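Local structure of hemoglobin chain d1 (Lumbricus terrestris, 1X9F) at residues L12-A17 and G69-I74; A85-L90 and D133-G138; V92-R97 and E102-F107. The protein probably carries oxygen, as a heme-binding globin subunit of the earthworm's extracellular hemoglobin. All blocks are in the same frame, centred on the assembly; numbering follows the deposited sequence.

Interaction 1. Residues L12-A17 and G69-I74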
loop_
_atom_site.group_PDB
_atom_site.type_symbol
_atom_site.label_atom_id
_atom_site.label_comp_id
_atom_site.label_asym_id
_atom_site.label_seq_id
_atom_site.Cartn_x
_atom_site.Cartn_y
_atom_site.Cartn_z
ATOM N N LEU D 12 -20.448 6.157 -12.434
ATOM C CA LEU D 12 -20.124 5.267 -11.318
ATOM C C LEU D 12 -18.636 5.219 -11.005
ATOM O O LEU D 12 -18.228 5.360 -9.845
ATOM C CB LEU D 12 -20.623 3.854 -11.626
ATOM C CG LEU D 12 -21.990 3.412 -11.092
ATOM C CD1 LEU D 12 -22.994 4.565 -10.899
ATOM C CD2 LEU D 12 -22.563 2.328 -12.001
ATOM N N GLN D 13 -17.831 5.027 -12.049
ATOM C CA GLN D 13 -16.385 4.908 -11.902
ATOM C C GLN D 13 -15.760 6.225 -11.478
ATOM O O GLN D 13 -14.761 6.243 -10.754
ATOM C CB GLN D 13 -15.746 4.408 -13.196
ATOM C CG GLN D 13 -16.145 2.991 -13.551
ATOM C CD GLN D 13 -15.156 2.312 -14.468
ATOM O OE1 GLN D 13 -14.650 2.917 -15.417
ATOM N NE2 GLN D 13 -14.877 1.048 -14.190
ATOM N N TRP D 14 -16.351 7.320 -11.939
ATOM C CA TRP D 14 -15.907 8.637 -11.544
ATOM C C TRP D 14 -16.122 8.841 -10.057
ATOM O O TRP D 14 -15.244 9.366 -9.371
ATOM C CB TRP D 14 -16.675 9.699 -12.306
ATOM C CG TRP D 14 -16.288 11.069 -11.917
ATOM C CD1 TRP D 14 -17.113 12.047 -11.457
ATOM C CD2 TRP D 14 -14.971 11.632 -11.946
ATOM N NE1 TRP D 14 -16.398 13.197 -11.214
ATOM C CE2 TRP D 14 -15.078 12.970 -11.502
ATOM C CE3 TRP D 14 -13.704 11.145 -12.314
ATOM C CZ2 TRP D 14 -13.970 13.825 -11.404
ATOM C CZ3 TRP D 14 -12.600 11.995 -12.215
ATOM C CH2 TRP D 14 -12.746 13.322 -11.763
ATOM N N ALA D 15 -17.288 8.425 -9.567
ATOM C CA ALA D 15 -17.604 8.517 -8.149
ATOM C C ALA D 15 -16.514 7.882 -7.280
ATOM O O ALA D 15 -16.183 8.422 -6.223
ATOM C CB ALA D 15 -18.963 7.904 -7.854
ATOM N N SER D 16 -15.946 6.758 -7.720
ATOM C CA SER D 16 -14.870 6.113 -6.959
ATOM C C SER D 16 -13.538 6.805 -7.154
ATOM O O SER D 16 -12.865 7.125 -6.177
ATOM C CB SER D 16 -14.718 4.633 -7.324
ATOM O OG SER D 16 -16.003 4.029 -7.461
ATOM N N ALA D 17 -13.141 7.017 -8.405
ATOM C CA ALA D 17 -11.818 7.572 -8.677
ATOM C C ALA D 17 -11.647 9.008 -8.161
ATOM O O ALA D 17 -10.555 9.387 -7.724
ATOM C CB ALA D 17 -11.501 7.487 -10.150
ATOM N N GLY D 69 -15.166 20.952 -12.233
ATOM C CA GLY D 69 -15.711 21.212 -13.567
ATOM C C GLY D 69 -15.974 19.928 -14.330
ATOM O O GLY D 69 -17.049 19.745 -14.912
ATOM N N LEU D 70 -14.988 19.035 -14.312
ATOM C CA LEU D 70 -15.126 17.728 -14.926
ATOM C C LEU D 70 -16.296 17.012 -14.287
ATOM O O LEU D 70 -17.073 16.343 -14.973
ATOM C CB LEU D 70 -13.858 16.911 -14.708
ATOM C CG LEU D 70 -13.244 16.180 -15.904
ATOM C CD1 LEU D 70 -12.170 15.233 -15.393
ATOM C CD2 LEU D 70 -14.279 15.419 -16.725
ATOM N N ASP D 71 -16.422 17.167 -12.973
ATOM C CA ASP D 71 -17.514 16.556 -12.245
ATOM C C ASP D 71 -18.887 16.988 -12.775
ATOM O O ASP D 71 -19.789 16.154 -12.927
ATOM C CB ASP D 71 -17.417 16.871 -10.761
ATOM C CG ASP D 71 -18.376 16.050 -9.960
ATOM O OD1 ASP D 71 -19.431 16.588 -9.538
ATOM O OD2 ASP D 71 -18.191 14.831 -9.753
ATOM N N ILE D 72 -19.029 18.285 -13.055
ATOM C CA ILE D 72 -20.275 18.842 -13.597
ATOM C C ILE D 72 -20.622 18.211 -14.933
ATOM O O ILE D 72 -21.771 17.813 -15.152
ATOM C CB ILE D 72 -20.196 20.382 -13.749
ATOM C CG1 ILE D 72 -20.040 21.046 -12.383
ATOM C CG2 ILE D 72 -21.449 20.923 -14.444
ATOM C CD1 ILE D 72 -19.827 22.544 -12.437
ATOM N N THR D 73 -19.629 18.116 -15.815
ATOM C CA THR D 73 -19.853 17.589 -17.154
ATOM C C THR D 73 -20.158 16.100 -17.120
ATOM O O THR D 73 -21.062 15.654 -17.818
ATOM C CB THR D 73 -18.662 17.861 -18.096
ATOM O OG1 THR D 73 -17.469 17.287 -17.549
ATOM C CG2 THR D 73 -18.346 19.343 -18.169
ATOM N N ILE D 74 -19.416 15.329 -16.332
ATOM C CA ILE D 74 -19.718 13.908 -16.188
ATOM C C ILE D 74 -21.146 13.725 -15.683
ATOM O O ILE D 74 -21.875 12.852 -16.163
ATOM C CB ILE D 74 -18.700 13.228 -15.256
ATOM C CG1 ILE D 74 -17.322 13.223 -15.936
ATOM C CG2 ILE D 74 -19.151 11.801 -14.879
ATOM C CD1 ILE D 74 -16.218 12.661 -15.078
#
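Trp14 brings the indole of helix 4-18 against three side chains of helix 57-75: Leu70, Asp71 and Ile74. At the indole edge the pyrrole N-H reaches the carboxylate, and Trp14 NE1 lies 2.8 Å from Asp71 OD2. The bond is moderately bent (N-H...O angle 143°); the carboxylate oxygen lies close to the ring plane and takes the hydrogen on its anti side. Over one face stands the terminal methyl of Ile74, whose CD1 is 3.5 Å from the centroid of Trp14's five-membered ring, almost on the ring normal: a CH-pi contact. Leu70 adds a looser contact, its CD1 4.1 Å from CH2 at the benzo end of Trp14. With CG anti to the backbone N (chi1 178°), Trp14 throws its ring across the gap, which fits the wide 11.1 Å spacing of the two segment axes. The other oxygen of Asp71, OD1, is hydrogen-bonded to a polar side chain of a neighbouring subunit, so the carboxylate joins the intrachain bond to an interface. Phe18 stacks on Trp14, while Leu115 and Trp128 help to enclose the indole. The segments run nearly antiparallel (159°), and Leu70 also belongs to the heme pocket. A tryptophan on the first helix packed against the helix that covers the distal heme side is characteristic of the A/E helix contact of the globin fold.

Interaction 2. Residues A85-L90 and D133-G138. With HEM (protoporphyrin IX containing Fe), chain M.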
loop_
_atom_site.group_PDB
_atom_site.type_symbol
_atom_site.label_atom_id
_atom_site.label_comp_id
_atom_site.label_asym_id
_atom_site.label_seq_id
_atom_site.Cartn_x
_atom_site.Cartn_y
_atom_site.Cartn_z
ATOM N N ALA D 85 -25.132 23.724 -22.703
ATOM C CA ALA D 85 -24.912 24.991 -22.006
ATOM C C ALA D 85 -23.620 25.014 -21.191
ATOM O O ALA D 85 -22.871 25.997 -21.246
ATOM C CB ALA D 85 -26.107 25.323 -21.119
ATOM N N GLN D 86 -23.362 23.944 -20.438
ATOM C CA GLN D 86 -22.177 23.877 -19.588
ATOM C C GLN D 86 -20.916 23.865 -20.433
ATOM O O GLN D 86 -19.939 24.538 -20.104
ATOM C CB GLN D 86 -22.217 22.653 -18.665
ATOM C CG GLN D 86 -21.020 22.538 -17.718
ATOM C CD GLN D 86 -20.906 23.712 -16.760
ATOM O OE1 GLN D 86 -21.901 24.363 -16.442
ATOM N NE2 GLN D 86 -19.692 23.981 -16.293
ATOM N N LEU D 87 -20.931 23.107 -21.522
ATOM C CA LEU D 87 -19.755 23.039 -22.378
ATOM C C LEU D 87 -19.465 24.390 -23.028
ATOM O O LEU D 87 -18.304 24.792 -23.130
ATOM C CB LEU D 87 -19.889 21.933 -23.427
ATOM C CG LEU D 87 -19.952 20.481 -22.933
ATOM C CD1 LEU D 87 -20.068 19.538 -24.122
ATOM C CD2 LEU D 87 -18.751 20.105 -22.064
ATOM N N ALA D 88 -20.517 25.083 -23.462
ATOM C CA ALA D 88 -20.379 26.432 -24.005
ATOM C C ALA D 88 -19.732 27.362 -22.971
ATOM O O ALA D 88 -18.839 28.152 -23.299
ATOM C CB ALA D 88 -21.731 26.972 -24.457
ATOM N N HIS D 89 -20.183 27.235 -21.721
ATOM C CA HIS D 89 -19.716 28.047 -20.599
ATOM C C HIS D 89 -18.241 27.807 -20.334
ATOM O O HIS D 89 -17.479 28.750 -20.123
ATOM C CB HIS D 89 -20.531 27.702 -19.351
ATOM C CG HIS D 89 -20.200 28.529 -18.147
ATOM N ND1 HIS D 89 -20.967 29.606 -17.758
ATOM C CD2 HIS D 89 -19.218 28.413 -17.222
ATOM C CE1 HIS D 89 -20.458 30.131 -16.657
ATOM N NE2 HIS D 89 -19.396 29.426 -16.312
ATOM N N LEU D 90 -17.847 26.538 -20.343
ATOM C CA LEU D 90 -16.462 26.173 -20.116
ATOM C C LEU D 90 -15.590 26.656 -21.259
ATOM O O LEU D 90 -14.441 27.060 -21.052
ATOM C CB LEU D 90 -16.331 24.663 -19.942
ATOM C CG LEU D 90 -16.506 24.196 -18.498
ATOM C CD1 LEU D 90 -16.819 22.713 -18.476
ATOM C CD2 LEU D 90 -15.255 24.499 -17.678
ATOM N N ASP D 133 -14.470 12.335 -24.363
ATOM C CA ASP D 133 -14.114 12.865 -25.680
ATOM C C ASP D 133 -15.091 13.935 -26.119
ATOM O O ASP D 133 -14.692 15.028 -26.524
ATOM C CB ASP D 133 -14.145 11.750 -26.711
ATOM C CG ASP D 133 -12.924 11.734 -27.583
ATOM O OD1 ASP D 133 -12.589 10.639 -28.088
ATOM O OD2 ASP D 133 -12.228 12.745 -27.825
ATOM N N GLN D 134 -16.376 13.604 -26.030
ATOM C CA GLN D 134 -17.447 14.544 -26.313
ATOM C C GLN D 134 -17.319 15.807 -25.457
ATOM O O GLN D 134 -17.520 16.917 -25.957
ATOM C CB GLN D 134 -18.806 13.876 -26.089
ATOM C CG GLN D 134 -19.987 14.843 -26.090
ATOM C CD GLN D 134 -21.249 14.252 -25.490
ATOM O OE1 GLN D 134 -22.347 14.748 -25.750
ATOM N NE2 GLN D 134 -21.106 13.197 -24.690
ATOM N N ILE D 135 -16.983 15.632 -24.177
ATOM C CA ILE D 135 -16.778 16.764 -23.271
ATOM C C ILE D 135 -15.593 17.598 -23.736
ATOM O O ILE D 135 -15.713 18.814 -23.891
ATOM C CB ILE D 135 -16.577 16.299 -21.804
ATOM C CG1 ILE D 135 -17.849 15.634 -21.275
ATOM C CG2 ILE D 135 -16.198 17.487 -20.910
ATOM C CD1 ILE D 135 -17.619 14.850 -19.984
ATOM N N ILE D 136 -14.456 16.947 -23.964
ATOM C CA ILE D 136 -13.291 17.633 -24.497
ATOM C C ILE D 136 -13.613 18.416 -25.772
ATOM O O ILE D 136 -13.186 19.563 -25.904
ATOM C CB ILE D 136 -12.109 16.654 -24.689
ATOM C CG1 ILE D 136 -11.091 16.822 -23.563
ATOM C CG2 ILE D 136 -11.376 16.890 -25.997
ATOM C CD1 ILE D 136 -11.485 16.161 -22.278
ATOM N N ASP D 137 -14.382 17.820 -26.686
ATOM C CA ASP D 137 -14.714 18.480 -27.958
ATOM C C ASP D 137 -15.532 19.751 -27.776
ATOM O O ASP D 137 -15.405 20.688 -28.570
ATOM C CB ASP D 137 -15.480 17.534 -28.900
ATOM C CG ASP D 137 -14.602 16.409 -29.443
ATOM O OD1 ASP D 137 -13.380 16.613 -29.645
ATOM O OD2 ASP D 137 -15.056 15.274 -29.709
ATOM N N GLY D 138 -16.374 19.781 -26.747
ATOM C CA GLY D 138 -17.216 20.945 -26.480
ATOM C C GLY D 138 -16.452 22.138 -25.934
ATOM O O GLY D 138 -16.944 23.271 -25.976
HETATM C CHA HEM M . -22.341 32.721 -10.660
HETATM C CHB HEM M . -21.131 29.961 -6.800
HETATM C CHC HEM M . -23.859 32.823 -3.937
HETATM C CHD HEM M . -24.901 35.732 -7.749
HETATM C C1A HEM M . -21.754 31.649 -9.833
HETATM C C2A HEM M . -20.937 30.652 -10.372
HETATM C C3A HEM M . -20.567 29.806 -9.240
HETATM C C4A HEM M . -21.268 30.486 -8.151
HETATM C CMA HEM M . -19.685 28.577 -9.187
HETATM C CAA HEM M . -20.505 30.427 -11.795
HETATM C CBA HEM M . -19.191 31.168 -12.037
HETATM C CGA HEM M . -18.869 30.921 -13.486
HETATM O O1A HEM M . -18.311 29.849 -13.802
HETATM O O2A HEM M . -19.185 31.798 -14.315
HETATM C C1B HEM M . -21.779 30.533 -5.632
HETATM C C2B HEM M . -21.642 29.947 -4.379
HETATM C C3B HEM M . -22.396 30.807 -3.650
HETATM C C4B HEM M . -22.959 31.774 -4.436
HETATM C CMB HEM M . -20.851 28.733 -3.912
HETATM C CAB HEM M . -22.632 30.687 -2.347
HETATM C CBB HEM M . -22.892 30.398 -1.027
HETATM C C1C HEM M . -24.406 33.919 -4.753
HETATM C C2C HEM M . -25.196 34.929 -4.213
HETATM C C3C HEM M . -25.470 35.715 -5.305
HETATM C C4C HEM M . -24.834 35.157 -6.393
HETATM C CMC HEM M . -25.648 35.127 -2.785
HETATM C CAC HEM M . -26.264 36.971 -5.298
HETATM C CBC HEM M . -27.584 36.998 -5.544
HETATM C C1D HEM M . -24.259 35.153 -8.947
HETATM C C2D HEM M . -24.388 35.742 -10.202
HETATM C C3D HEM M . -23.676 34.919 -11.051
HETATM C C4D HEM M . -23.156 33.852 -10.172
HETATM C CMD HEM M . -25.133 37.009 -10.555
HETATM C CAD HEM M . -23.446 35.065 -12.533
HETATM C CBD HEM M . -24.446 34.220 -13.299
HETATM C CGD HEM M . -24.049 34.321 -14.753
HETATM O O1D HEM M . -24.422 35.320 -15.418
HETATM O O2D HEM M . -23.343 33.397 -15.225
HETATM N NA HEM M . -21.970 31.590 -8.494
HETATM N NB HEM M . -22.585 31.637 -5.722
HETATM N NC HEM M . -24.165 34.017 -6.090
HETATM N ND HEM M . -23.528 34.002 -8.886
HETATM FE FE HEM M . -23.087 32.802 -7.309
#
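The imidazole of His89 meets a heme propionate at its edge: NE2 donates to O1A of HEM (chain M) over 2.8 Å, with an N-H...O angle of 160° and the carboxylate carbon CGA in the plane of the ring. This heme is not the one bound in the pocket of this chain, so His89 reaches outward across an interface. Its CG stands anti to the backbone N (chi1 -177°), which swings the ring off helix 80-95 toward the propionate. Without the imidazole, as with an alanine at this position, propionate oxygen O1A is likely to lose this N-H donor, and the chain one tie to the neighbouring heme. The helix-to-helix packing is carried by Leu87, which points at the residues near the C-terminal end of helix 125-139. Its two methyls divide the work. CD2 packs on the branch methyl of Ile135, with Leu87 CD2 and Ile135 CG2 3.8 Å apart and the two side chains roughly perpendicular. Leu87 CD1 lies by the backbone, 4.0 Å from CA of Gly138 and 4.1 Å from Gln134 O. The main chains draw together where Leu87 faces Gly138, their CA atoms being 5.3 Å apart. No hydrogen bond links the two segments; Leu87 packs partly on Ile135 and partly on main chain. Their axes lie 9.4 Å apart at 49°. Side chains of helix 57-75 touch both segments, Ile139 extends the apolar layer, and helix 101-119 packs on segment 133-138. Helix 80-95 thus rests on helix 125-139 with helix 57-75 alongside, the F/H/E neighbourhood of a globin.

Interaction 3. Residues V92-R97 and E102-F107. With HEM (protoporphyrin IX containing Fe), chain T.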
loop_
_atom_site.group_PDB
_atom_site.type_symbol
_atom_site.label_atom_id
_atom_site.label_comp_id
_atom_site.label_asym_id
_atom_site.label_seq_id
_atom_site.Cartn_x
_atom_site.Cartn_y
_atom_site.Cartn_z
ATOM N N VAL D 92 -16.110 29.395 -23.185
ATOM C CA VAL D 92 -15.891 30.830 -22.959
ATOM C C VAL D 92 -14.685 31.016 -22.052
ATOM O O VAL D 92 -13.816 31.857 -22.307
ATOM C CB VAL D 92 -17.106 31.512 -22.279
ATOM C CG1 VAL D 92 -16.804 32.977 -21.941
ATOM C CG2 VAL D 92 -18.346 31.416 -23.155
ATOM N N GLN D 93 -14.637 30.202 -21.003
ATOM C CA GLN D 93 -13.600 30.300 -19.988
ATOM C C GLN D 93 -12.231 29.848 -20.473
ATOM O O GLN D 93 -11.231 30.048 -19.781
ATOM C CB GLN D 93 -13.989 29.485 -18.764
ATOM C CG GLN D 93 -15.097 30.097 -17.942
ATOM C CD GLN D 93 -15.480 29.201 -16.789
ATOM O OE1 GLN D 93 -15.445 27.974 -16.907
ATOM N NE2 GLN D 93 -15.844 29.805 -15.667
ATOM N N HIS D 94 -12.180 29.235 -21.649
ATOM C CA HIS D 94 -10.912 28.771 -22.194
ATOM C C HIS D 94 -10.505 29.488 -23.489
ATOM O O HIS D 94 -9.325 29.499 -23.847
ATOM C CB HIS D 94 -10.939 27.251 -22.381
ATOM C CG HIS D 94 -10.927 26.487 -21.092
ATOM N ND1 HIS D 94 -12.052 26.329 -20.311
ATOM C CD2 HIS D 94 -9.926 25.846 -20.444
ATOM C CE1 HIS D 94 -11.745 25.624 -19.238
ATOM N NE2 HIS D 94 -10.462 25.318 -19.295
ATOM N N VAL D 95 -11.474 30.115 -24.155
ATOM C CA VAL D 95 -11.316 30.570 -25.547
ATOM C C VAL D 95 -10.270 31.662 -25.816
ATOM O O VAL D 95 -9.657 31.684 -26.889
ATOM C CB VAL D 95 -12.695 30.965 -26.177
ATOM C CG1 VAL D 95 -13.172 32.334 -25.683
ATOM C CG2 VAL D 95 -12.640 30.912 -27.705
ATOM N N GLU D 96 -10.054 32.550 -24.847
ATOM C CA GLU D 96 -9.176 33.707 -25.057
ATOM C C GLU D 96 -7.737 33.466 -24.630
ATOM O O GLU D 96 -6.939 34.403 -24.547
ATOM C CB GLU D 96 -9.730 34.956 -24.350
ATOM C CG GLU D 96 -11.158 35.338 -24.734
ATOM C CD GLU D 96 -11.350 35.592 -26.224
ATOM O OE1 GLU D 96 -10.673 34.951 -27.058
ATOM O OE2 GLU D 96 -12.201 36.440 -26.569
ATOM N N ARG D 97 -7.400 32.216 -24.359
ATOM C CA ARG D 97 -6.056 31.880 -23.935
ATOM C C ARG D 97 -5.452 31.103 -25.077
ATOM O O ARG D 97 -6.174 30.399 -25.796
ATOM C CB ARG D 97 -6.124 31.065 -22.653
ATOM C CG ARG D 97 -7.089 31.701 -21.650
ATOM C CD ARG D 97 -7.565 30.781 -20.552
ATOM N NE ARG D 97 -8.467 31.456 -19.620
ATOM C CZ ARG D 97 -8.083 32.335 -18.699
ATOM N NH1 ARG D 97 -6.804 32.673 -18.579
ATOM N NH2 ARG D 97 -8.982 32.886 -17.892
ATOM N N GLU D 102 -4.836 20.588 -28.972
ATOM C CA GLU D 102 -4.207 19.318 -28.583
ATOM C C GLU D 102 -3.896 19.236 -27.087
ATOM O O GLU D 102 -3.697 18.142 -26.552
ATOM C CB GLU D 102 -2.959 19.006 -29.430
ATOM C CG GLU D 102 -1.855 20.058 -29.408
ATOM C CD GLU D 102 -1.891 21.003 -30.602
ATOM O OE1 GLU D 102 -2.998 21.381 -31.050
ATOM O OE2 GLU D 102 -0.802 21.378 -31.088
ATOM N N PHE D 103 -3.847 20.391 -26.422
ATOM C CA PHE D 103 -3.724 20.423 -24.970
ATOM C C PHE D 103 -4.791 19.564 -24.308
ATOM O O PHE D 103 -4.489 18.778 -23.406
ATOM C CB PHE D 103 -3.812 21.854 -24.446
ATOM C CG PHE D 103 -2.570 22.653 -24.674
ATOM C CD1 PHE D 103 -2.541 24.012 -24.382
ATOM C CD2 PHE D 103 -1.422 22.051 -25.187
ATOM C CE1 PHE D 103 -1.387 24.756 -24.582
ATOM C CE2 PHE D 103 -0.270 22.786 -25.393
ATOM C CZ PHE D 103 -0.249 24.141 -25.089
ATOM N N PHE D 104 -6.030 19.709 -24.771
ATOM C CA PHE D 104 -7.149 18.931 -24.247
ATOM C C PHE D 104 -6.981 17.455 -24.560
ATOM O O PHE D 104 -7.340 16.598 -23.742
ATOM C CB PHE D 104 -8.476 19.482 -24.770
ATOM C CG PHE D 104 -8.730 20.887 -24.333
ATOM C CD1 PHE D 104 -8.143 21.947 -25.012
ATOM C CD2 PHE D 104 -9.509 21.152 -23.214
ATOM C CE1 PHE D 104 -8.347 23.252 -24.597
ATOM C CE2 PHE D 104 -9.721 22.458 -22.792
ATOM C CZ PHE D 104 -9.140 23.510 -23.486
ATOM N N ASP D 105 -6.427 17.155 -25.731
ATOM C CA ASP D 105 -6.120 15.772 -26.074
ATOM C C ASP D 105 -5.100 15.180 -25.114
ATOM O O ASP D 105 -5.250 14.037 -24.677
ATOM C CB ASP D 105 -5.624 15.657 -27.514
ATOM C CG ASP D 105 -6.694 16.005 -28.518
ATOM O OD1 ASP D 105 -6.389 16.034 -29.728
ATOM O OD2 ASP D 105 -7.875 16.267 -28.196
ATOM N N ILE D 106 -4.068 15.955 -24.791
ATOM C CA ILE D 106 -3.067 15.519 -23.821
ATOM C C ILE D 106 -3.728 15.358 -22.457
ATOM O O ILE D 106 -3.432 14.408 -21.723
ATOM C CB ILE D 106 -1.883 16.516 -23.751
ATOM C CG1 ILE D 106 -1.099 16.520 -25.069
ATOM C CG2 ILE D 106 -0.945 16.179 -22.572
ATOM C CD1 ILE D 106 -0.513 17.877 -25.442
ATOM N N PHE D 107 -4.628 16.278 -22.128
ATOM C CA PHE D 107 -5.357 16.189 -20.876
ATOM C C PHE D 107 -6.088 14.854 -20.765
ATOM O O PHE D 107 -5.935 14.137 -19.770
ATOM C CB PHE D 107 -6.351 17.338 -20.747
ATOM C CG PHE D 107 -7.178 17.276 -19.500
ATOM C CD1 PHE D 107 -6.819 18.017 -18.380
ATOM C CD2 PHE D 107 -8.321 16.483 -19.442
ATOM C CE1 PHE D 107 -7.584 17.969 -17.219
ATOM C CE2 PHE D 107 -9.088 16.421 -18.284
ATOM C CZ PHE D 107 -8.722 17.171 -17.172
HETATM C CHA HEM T . -9.549 27.350 -15.982
HETATM C CHB HEM T . -12.187 23.296 -16.541
HETATM C CHC HEM T . -8.770 21.421 -19.503
HETATM C CHD HEM T . -6.316 25.675 -19.213
HETATM C C1A HEM T . -10.563 26.316 -15.805
HETATM C C2A HEM T . -11.607 26.547 -14.930
HETATM C C3A HEM T . -12.446 25.355 -15.041
HETATM C C4A HEM T . -11.695 24.581 -16.050
HETATM C CMA HEM T . -13.729 25.030 -14.315
HETATM C CAA HEM T . -11.785 27.735 -14.027
HETATM C CBA HEM T . -12.788 28.754 -14.524
HETATM C CGA HEM T . -12.870 29.764 -13.399
HETATM O O1A HEM T . -13.418 29.447 -12.318
HETATM O O2A HEM T . -12.369 30.891 -13.596
HETATM C C1B HEM T . -11.466 22.409 -17.448
HETATM C C2B HEM T . -11.949 21.142 -17.730
HETATM C C3B HEM T . -10.958 20.675 -18.531
HETATM C C4B HEM T . -9.987 21.620 -18.713
HETATM C CMB HEM T . -13.221 20.449 -17.280
HETATM C CAB HEM T . -11.053 19.468 -19.065
HETATM C CBB HEM T . -11.338 18.306 -19.700
HETATM C C1C HEM T . -7.735 22.454 -19.659
HETATM C C2C HEM T . -6.603 22.209 -20.413
HETATM C C3C HEM T . -5.930 23.395 -20.339
HETATM C C4C HEM T . -6.651 24.263 -19.521
HETATM C CMC HEM T . -6.205 20.962 -21.176
HETATM C CAC HEM T . -4.604 23.526 -21.012
HETATM C CBC HEM T . -3.994 24.780 -21.237
HETATM C C1D HEM T . -7.032 26.586 -18.293
HETATM C C2D HEM T . -6.550 27.856 -17.958
HETATM C C3D HEM T . -7.442 28.356 -17.035
HETATM C C4D HEM T . -8.431 27.274 -16.918
HETATM C CMD HEM T . -5.315 28.537 -18.491
HETATM C CAD HEM T . -7.466 29.693 -16.339
HETATM C CBD HEM T . -6.634 29.683 -15.061
HETATM C CGD HEM T . -6.799 31.061 -14.462
HETATM O O1D HEM T . -7.919 31.392 -14.016
HETATM O O2D HEM T . -5.807 31.818 -14.450
HETATM N NA HEM T . -10.576 25.174 -16.531
HETATM N NB HEM T . -10.270 22.740 -18.011
HETATM N NC HEM T . -7.817 23.704 -19.119
HETATM N ND HEM T . -8.162 26.190 -17.668
HETATM FE FE HEM T . -9.214 24.465 -17.861
#
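His94 and Phe104 form an offset edge-to-face pair in which Phe104 presents its edge, the ring planes standing at 65°. CZ of Phe104 comes within 3.9 Å of CD2 of His94. The imidazole stands on its own edge over the porphyrin of HEM (chain T), where NE2 binds the iron at 2.1 Å as the axial ligand. Its ND1, at the other side of the ring, is hydrogen-bonded to the backbone O of Leu90. With Phe104 beside it as well, the ring is probably limited in its rotation over the heme, and the carbonyl probably makes the imidazole a more electron-rich ligand. Phe104 in turn lays a face over heme methyl CMC. On the propionate side, the guanidinium of Arg97 lies flat over CAD, with CZ 3.6 Å from that carbon. NE of Arg97 donates to O of Gln93 (3.1 Å, 159°), which helps to fix the plane of the guanidinium. The amide of Gln93 rests by the other propionate arm, NE2 being 3.4 Å from CBA. Gln93, His94, Arg97 and Phe104 thus form a proximal wall of the globin heme pocket. At the rim Phe103 meets one vinyl, its CD1 3.5 Å from CBC. Phe107 covers the other from the opposite, distal side of the porphyrin, turning a face to CAB with its CE2 3.3 Å from CBB. The site is built where helix 80-95 ends and helix 101-119 begins. Leu99 of the intervening loop touches both His94 and Phe104, Ile139 of helix 125-139 does the same, and Leu31 and Ile35 of helix 21-38 pack on Phe107.

Along the chain, interaction 1 closes before the other two open, and interaction 3 falls within the span that interaction 2 brings together. Interactions 2 and 3 share helix 80-95, their centres about 11 Å apart, and meet through Ile136, which packs on Phe104 and Phe107. Interactions 1 and 2 lie about 14 Å apart between centres and touch where Thr73 of helix 57-75 packs on Leu87, Leu90 and Ile135. Interactions 1 and 3 sit on opposite sides of the chain's centre, about 19 Å apart, without touching. The three thus form a path through one all-helical globin, from its first helix to the proximal heme ligand.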